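Local coordinates for carboxyltransferase domain-containing protein (Pyrococcus horikoshii, PDB 2PHC) that is of uncertain function but, as a carboxyltransferase-domain protein of the cyclophilin-like clan, probably binds ATP and acts as a hydrolase, at residues A[23-26]-A[27-31]; A[155-158]-A[159-162]; A[101-104]-A[105-109]. All coordinates share one frame; numbering follows the deposited sequence.

Interaction 1. Residues A[23-26]-A[27-31]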
# COMPACT_ATOMS: atom_id res chain seq x y z
N ILE A 23 -5.41 1.99 -5.93
CA ILE A 23 -6.43 2.14 -6.97
C ILE A 23 -6.25 2.36 -8.47
O ILE A 23 -6.92 1.70 -9.28
CB ILE A 23 -7.69 2.82 -6.44
CG1 ILE A 23 -8.02 2.15 -5.12
CG2 ILE A 23 -8.92 2.66 -7.45
CD1 ILE A 23 -9.34 2.42 -4.69
N ASN A 24 -5.35 3.26 -8.80
CA ASN A 24 -4.89 3.46 -10.14
C ASN A 24 -4.17 2.21 -10.61
O ASN A 24 -4.43 1.77 -11.72
CB ASN A 24 -4.06 4.79 -10.30
CG ASN A 24 -3.81 5.11 -11.77
OD1 ASN A 24 -2.89 4.52 -12.39
ND2 ASN A 24 -4.70 5.95 -12.37
N ASP A 25 -3.31 1.62 -9.78
CA ASP A 25 -2.55 0.45 -10.20
C ASP A 25 -3.32 -0.89 -10.22
O ASP A 25 -3.02 -1.78 -11.07
CB ASP A 25 -1.30 0.28 -9.42
CG ASP A 25 -0.35 -0.67 -10.10
OD1 ASP A 25 0.17 -0.29 -11.19
OD2 ASP A 25 -0.11 -1.79 -9.56
N ARG A 26 -4.27 -1.03 -9.31
CA ARG A 26 -5.25 -2.13 -9.41
C ARG A 26 -5.99 -2.14 -10.77
O ARG A 26 -6.04 -3.18 -11.42
CB ARG A 26 -6.24 -2.10 -8.27
CG ARG A 26 -5.59 -2.34 -6.87
CD ARG A 26 -6.75 -2.73 -5.85
NE ARG A 26 -6.23 -2.85 -4.46
CZ ARG A 26 -5.98 -4.01 -3.83
NH1 ARG A 26 -6.23 -5.18 -4.46
NH2 ARG A 26 -5.50 -4.02 -2.57
N VAL A 27 -6.55 -0.99 -11.17
CA VAL A 27 -7.21 -0.77 -12.44
C VAL A 27 -6.29 -1.22 -13.52
O VAL A 27 -6.62 -2.14 -14.27
CB VAL A 27 -7.65 0.71 -12.64
CG1 VAL A 27 -8.15 0.97 -14.03
CG2 VAL A 27 -8.71 1.09 -11.64
N HIS A 28 -5.11 -0.62 -13.56
CA HIS A 28 -4.13 -0.92 -14.60
C HIS A 28 -3.69 -2.43 -14.59
O HIS A 28 -3.62 -3.04 -15.62
CB HIS A 28 -2.93 0.00 -14.44
CG HIS A 28 -1.86 -0.24 -15.44
ND1 HIS A 28 -0.55 -0.51 -15.07
CD2 HIS A 28 -1.88 -0.19 -16.80
CE1 HIS A 28 0.18 -0.67 -16.17
NE2 HIS A 28 -0.61 -0.51 -17.22
N SER A 29 -3.41 -2.99 -13.44
CA SER A 29 -3.01 -4.39 -13.29
C SER A 29 -4.11 -5.35 -13.73
O SER A 29 -3.82 -6.34 -14.30
CB SER A 29 -2.73 -4.67 -11.81
OG SER A 29 -1.67 -3.91 -11.39
N LEU A 30 -5.35 -5.02 -13.44
CA LEU A 30 -6.47 -5.77 -13.84
C LEU A 30 -6.64 -5.72 -15.34
O LEU A 30 -6.94 -6.76 -15.94
CB LEU A 30 -7.71 -5.25 -13.12
CG LEU A 30 -9.09 -5.84 -13.38
CD1 LEU A 30 -9.25 -7.38 -13.43
CD2 LEU A 30 -10.09 -5.24 -12.41
N ALA A 31 -6.45 -4.57 -15.95
CA ALA A 31 -6.58 -4.46 -17.36
C ALA A 31 -5.54 -5.25 -18.04
O ALA A 31 -5.81 -5.97 -18.92
CB ALA A 31 -6.53 -3.08 -17.81
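Ser29 folds its hydroxyl back along the helix onto the preceding turn, where OG lies 2.5 Å from Asp25 O and gives it a hydrogen bond. The chi1 of -64° sets OG beside its own backbone N and anti to the carbonyl carbon, so hydroxyl and amide of one residue both serve the same acceptor. Ser29 N donates to Asp25 O at 2.7 Å, and the two donors come from opposite faces of the carbonyl plane, the hydroxyl well above it. The Asp25 carboxylate also turns toward this hydroxyl, bringing OD2 to 3.2 Å from Ser29 OG.

Asp25 OD1 stands at the edge of the His28 ring, in its plane, 4.0 Å from His28 ND1; carboxylate and ring are turned 56° against each other. All this lies along one turn of helix 21-37, which rests against strands 42-48 and 51-56 of the four-stranded antiparallel sheet. On another side of the turn, Val27 lays CG2 3.0 Å from Ile23 O, while its own N makes a weak bond to that oxygen. Leu30 N bonds to Arg26 O at 2.8 Å, and the Leu30 side chain packs on Leu52. The Arg26 chain runs extended from CG to NE, its NH2 forming a salt bridge with Glu22 and its side chain touching Ile81 of helix 63-82.

Interaction 2. Residues A[155-158]-A[159-162]; sequences KVPA and GSVG
A chi1 of -47° on Ser160 places OG beside its own backbone N, aimed back over the turn at Pro157 O, while Val156 at chi1 172° extends CG1 to meet the same hydroxyl. The frame is a type II beta turn from Pro157 to Ser160, with Ala158 and Gly159 at its corners. Gly159, at the third position of the turn, has a positive phi of 99°, a backbone conformation that glycine readily adopts, and together with Ser160 it faces Tyr171 in a G1 beta bulge. The turn leads straight into strand 160-164 of the seven-stranded sheet.

Pro157 O is gripped twice from Ser160: the backbone N closes the turn at 3.1 Å, and OG adds a shorter bond of 2.6 Å. Both donors sit modestly out of the carbonyl plane. The proline ring stands alongside the hydroxyl, with its CD 3.4 Å from Ser160 OG. Strand 180-184 lies alongside: Arg184 NE bonds to Ala158 O, and Ile181 touches both Val156 and Ser160. Val156 CG1 presses against the serine, 3.3 Å from Ser160 OG and a tight 3.4 Å from Ser160 CB.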
# COMPACT_ATOMS: atom_id res chain seq x y z
N LYS A 155 20.02 8.86 17.51
CA LYS A 155 19.70 7.48 17.82
C LYS A 155 18.19 7.34 17.68
O LYS A 155 17.42 7.83 18.54
CB LYS A 155 20.07 7.07 19.28
CG LYS A 155 21.44 6.39 19.49
CD LYS A 155 21.61 6.02 21.01
CE LYS A 155 23.08 5.82 21.46
NZ LYS A 155 23.31 4.33 21.83
N VAL A 156 17.75 6.67 16.61
CA VAL A 156 16.35 6.38 16.40
C VAL A 156 16.22 4.90 16.66
O VAL A 156 16.99 4.13 16.13
CB VAL A 156 15.91 6.87 14.95
CG1 VAL A 156 14.54 6.42 14.63
CG2 VAL A 156 16.01 8.43 14.83
N PRO A 157 15.27 4.47 17.52
CA PRO A 157 15.33 3.05 17.80
C PRO A 157 14.92 2.22 16.58
O PRO A 157 14.11 2.66 15.79
CB PRO A 157 14.35 2.85 18.97
CG PRO A 157 13.58 4.12 19.12
CD PRO A 157 14.18 5.17 18.23
N ALA A 158 15.54 1.04 16.44
CA ALA A 158 15.29 0.08 15.41
C ALA A 158 13.78 -0.10 15.24
O ALA A 158 13.08 -0.27 16.24
CB ALA A 158 15.87 -1.21 15.91
N GLY A 159 13.23 -0.06 14.01
CA GLY A 159 11.78 -0.29 13.89
C GLY A 159 10.97 0.97 13.77
O GLY A 159 9.80 0.90 13.42
N SER A 160 11.59 2.15 14.00
CA SER A 160 10.88 3.42 13.80
C SER A 160 10.40 3.64 12.39
O SER A 160 11.19 3.52 11.43
CB SER A 160 11.66 4.63 14.31
OG SER A 160 12.16 4.32 15.62
N VAL A 161 9.12 4.05 12.31
CA VAL A 161 8.36 4.30 11.12
C VAL A 161 8.33 5.83 11.03
O VAL A 161 7.86 6.51 11.92
CB VAL A 161 6.93 3.70 11.26
CG1 VAL A 161 5.97 4.21 10.15
CG2 VAL A 161 6.96 2.08 11.36
N GLY A 162 8.89 6.39 9.97
CA GLY A 162 8.75 7.80 9.87
C GLY A 162 8.22 8.30 8.59
O GLY A 162 8.02 7.51 7.70

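Interaction 3. Residues A[101-104]-A[105-109]; sequences EFVA and QYNGL
Phe102 and Tyr106, one helical turn apart, lie side by side and point the same way. Each has CG anti to the backbone N (chi1 171° and -175°), and this shared torsion sends both rings off the helix in the same direction. Their planes are nearly parallel, 28° apart, but slid so that they barely overlap, with centroids 5.6 Å from each other. Phe102 CZ meets Tyr106 CD1 at 3.6 Å, and Phe102 CE2 lies 3.8 Å from Tyr106 CB. Arg180 makes a cation-pi contact with Phe102, and Tyr106 touches Pro147.

The side-chain hydrogen bond across the contact comes from Asn107. Its ND2 donates to Val103 O at 2.8 Å, a bent bond with the oxygen somewhat out of the amide plane. The same nitrogen also donates to Ala145 O, so the amide ties the last turn of helix 100-107 to the loop beside it.

Backbone bonds finish the helix. Gln105 N and Tyr106 N bond to Glu101 O and Phe102 O in the regular way, but Ala104 O takes three donors: Asn107 N, Gly108 N at 2.6 Å and Leu109 N at 3.1 Å. The Gly108 amide approaches nearly in line with the C=O, while the other two lie well out of the carbonyl plane, on opposite faces of it. Gly108, with positive phi, is the C-prime residue of a Schellman motif, defined by Leu109 N to Ala104 O and Gly108 N to Gln105 O. By accepting three amides, the one oxygen of Ala104 gathers the turn as the chain leaves the helix, and the bonds from Asn107 ND2 to Val103 O and Ala145 O should limit rotation of that side-chain amide.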
# COMPACT_ATOMS: atom_id res chain seq x y z
N GLU A 101 2.14 13.84 16.88
CA GLU A 101 1.28 14.97 17.18
C GLU A 101 1.59 16.10 16.28
O GLU A 101 0.68 16.80 15.84
CB GLU A 101 1.34 15.35 18.71
CG GLU A 101 0.84 14.20 19.69
CD GLU A 101 2.02 13.29 20.23
OE1 GLU A 101 3.18 13.29 19.70
OE2 GLU A 101 1.77 12.54 21.21
N PHE A 102 2.87 16.33 15.98
CA PHE A 102 3.24 17.43 15.04
C PHE A 102 2.79 17.08 13.61
O PHE A 102 2.45 17.99 12.77
CB PHE A 102 4.76 17.64 15.10
CG PHE A 102 5.28 18.58 14.05
CD1 PHE A 102 5.65 19.90 14.37
CD2 PHE A 102 5.44 18.14 12.71
CE1 PHE A 102 6.11 20.74 13.40
CE2 PHE A 102 5.85 19.04 11.74
CZ PHE A 102 6.22 20.31 12.07
N VAL A 103 2.81 15.79 13.28
CA VAL A 103 2.40 15.35 11.90
C VAL A 103 0.93 15.69 11.68
O VAL A 103 0.60 16.27 10.68
CB VAL A 103 2.56 13.83 11.61
CG1 VAL A 103 1.87 13.49 10.25
CG2 VAL A 103 4.03 13.45 11.63
N ALA A 104 0.11 15.28 12.65
CA ALA A 104 -1.31 15.61 12.77
C ALA A 104 -1.49 17.10 12.65
O ALA A 104 -2.08 17.64 11.73
CB ALA A 104 -1.76 15.13 14.13
N GLN A 105 -0.88 17.81 13.55
CA GLN A 105 -1.12 19.24 13.64
C GLN A 105 -0.66 19.95 12.43
O GLN A 105 -1.36 20.85 11.98
CB GLN A 105 -0.44 19.74 14.93
CG GLN A 105 -0.24 21.26 15.01
CD GLN A 105 -0.38 21.76 16.44
OE1 GLN A 105 0.06 21.05 17.41
NE2 GLN A 105 -1.03 22.97 16.59
N TYR A 106 0.53 19.62 11.87
CA TYR A 106 1.02 20.27 10.58
C TYR A 106 0.02 20.02 9.44
O TYR A 106 -0.06 20.74 8.49
CB TYR A 106 2.44 19.69 10.25
CG TYR A 106 3.18 20.29 9.07
CD1 TYR A 106 4.14 21.25 9.29
CD2 TYR A 106 2.98 19.87 7.73
CE1 TYR A 106 4.86 21.83 8.24
CE2 TYR A 106 3.76 20.44 6.64
CZ TYR A 106 4.67 21.42 6.95
OH TYR A 106 5.42 22.09 6.02
N ASN A 107 -0.83 19.01 9.57
CA ASN A 107 -1.73 18.67 8.44
C ASN A 107 -3.19 18.85 8.77
O ASN A 107 -4.00 18.79 7.87
CB ASN A 107 -1.43 17.23 7.94
CG ASN A 107 -0.10 17.17 7.26
OD1 ASN A 107 0.11 17.85 6.26
ND2 ASN A 107 0.86 16.47 7.87
N GLY A 108 -3.50 19.06 10.04
CA GLY A 108 -4.80 19.64 10.42
C GLY A 108 -5.68 18.46 10.65
O GLY A 108 -6.84 18.46 10.26
N LEU A 109 -5.14 17.46 11.37
CA LEU A 109 -5.86 16.23 11.60
C LEU A 109 -5.66 15.83 13.05
O LEU A 109 -4.77 16.32 13.73
CB LEU A 109 -5.27 15.09 10.71
CG LEU A 109 -5.20 15.15 9.16
CD1 LEU A 109 -4.12 14.21 8.56
CD2 LEU A 109 -6.58 14.88 8.49

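In the fold
The chain falls into two lobes, and the three contacts divide between them. Interaction 1 belongs to the lobe built on the four-stranded antiparallel sheet; its centre is about 33 Å from that of interaction 2 and about 31 Å from that of interaction 3, both across the middle of the chain. Interactions 2 and 3 share the lobe of the seven-stranded sheet, with centres about 20 Å apart and nearest atoms about 7 Å apart, without touching. Strand 180-184 joins them: Ile181 and Arg184 meet the turn at 155-162, while Arg180 and Ile182 meet helix 100-107. No catalytic or nucleotide-binding residue has been assigned to these segments.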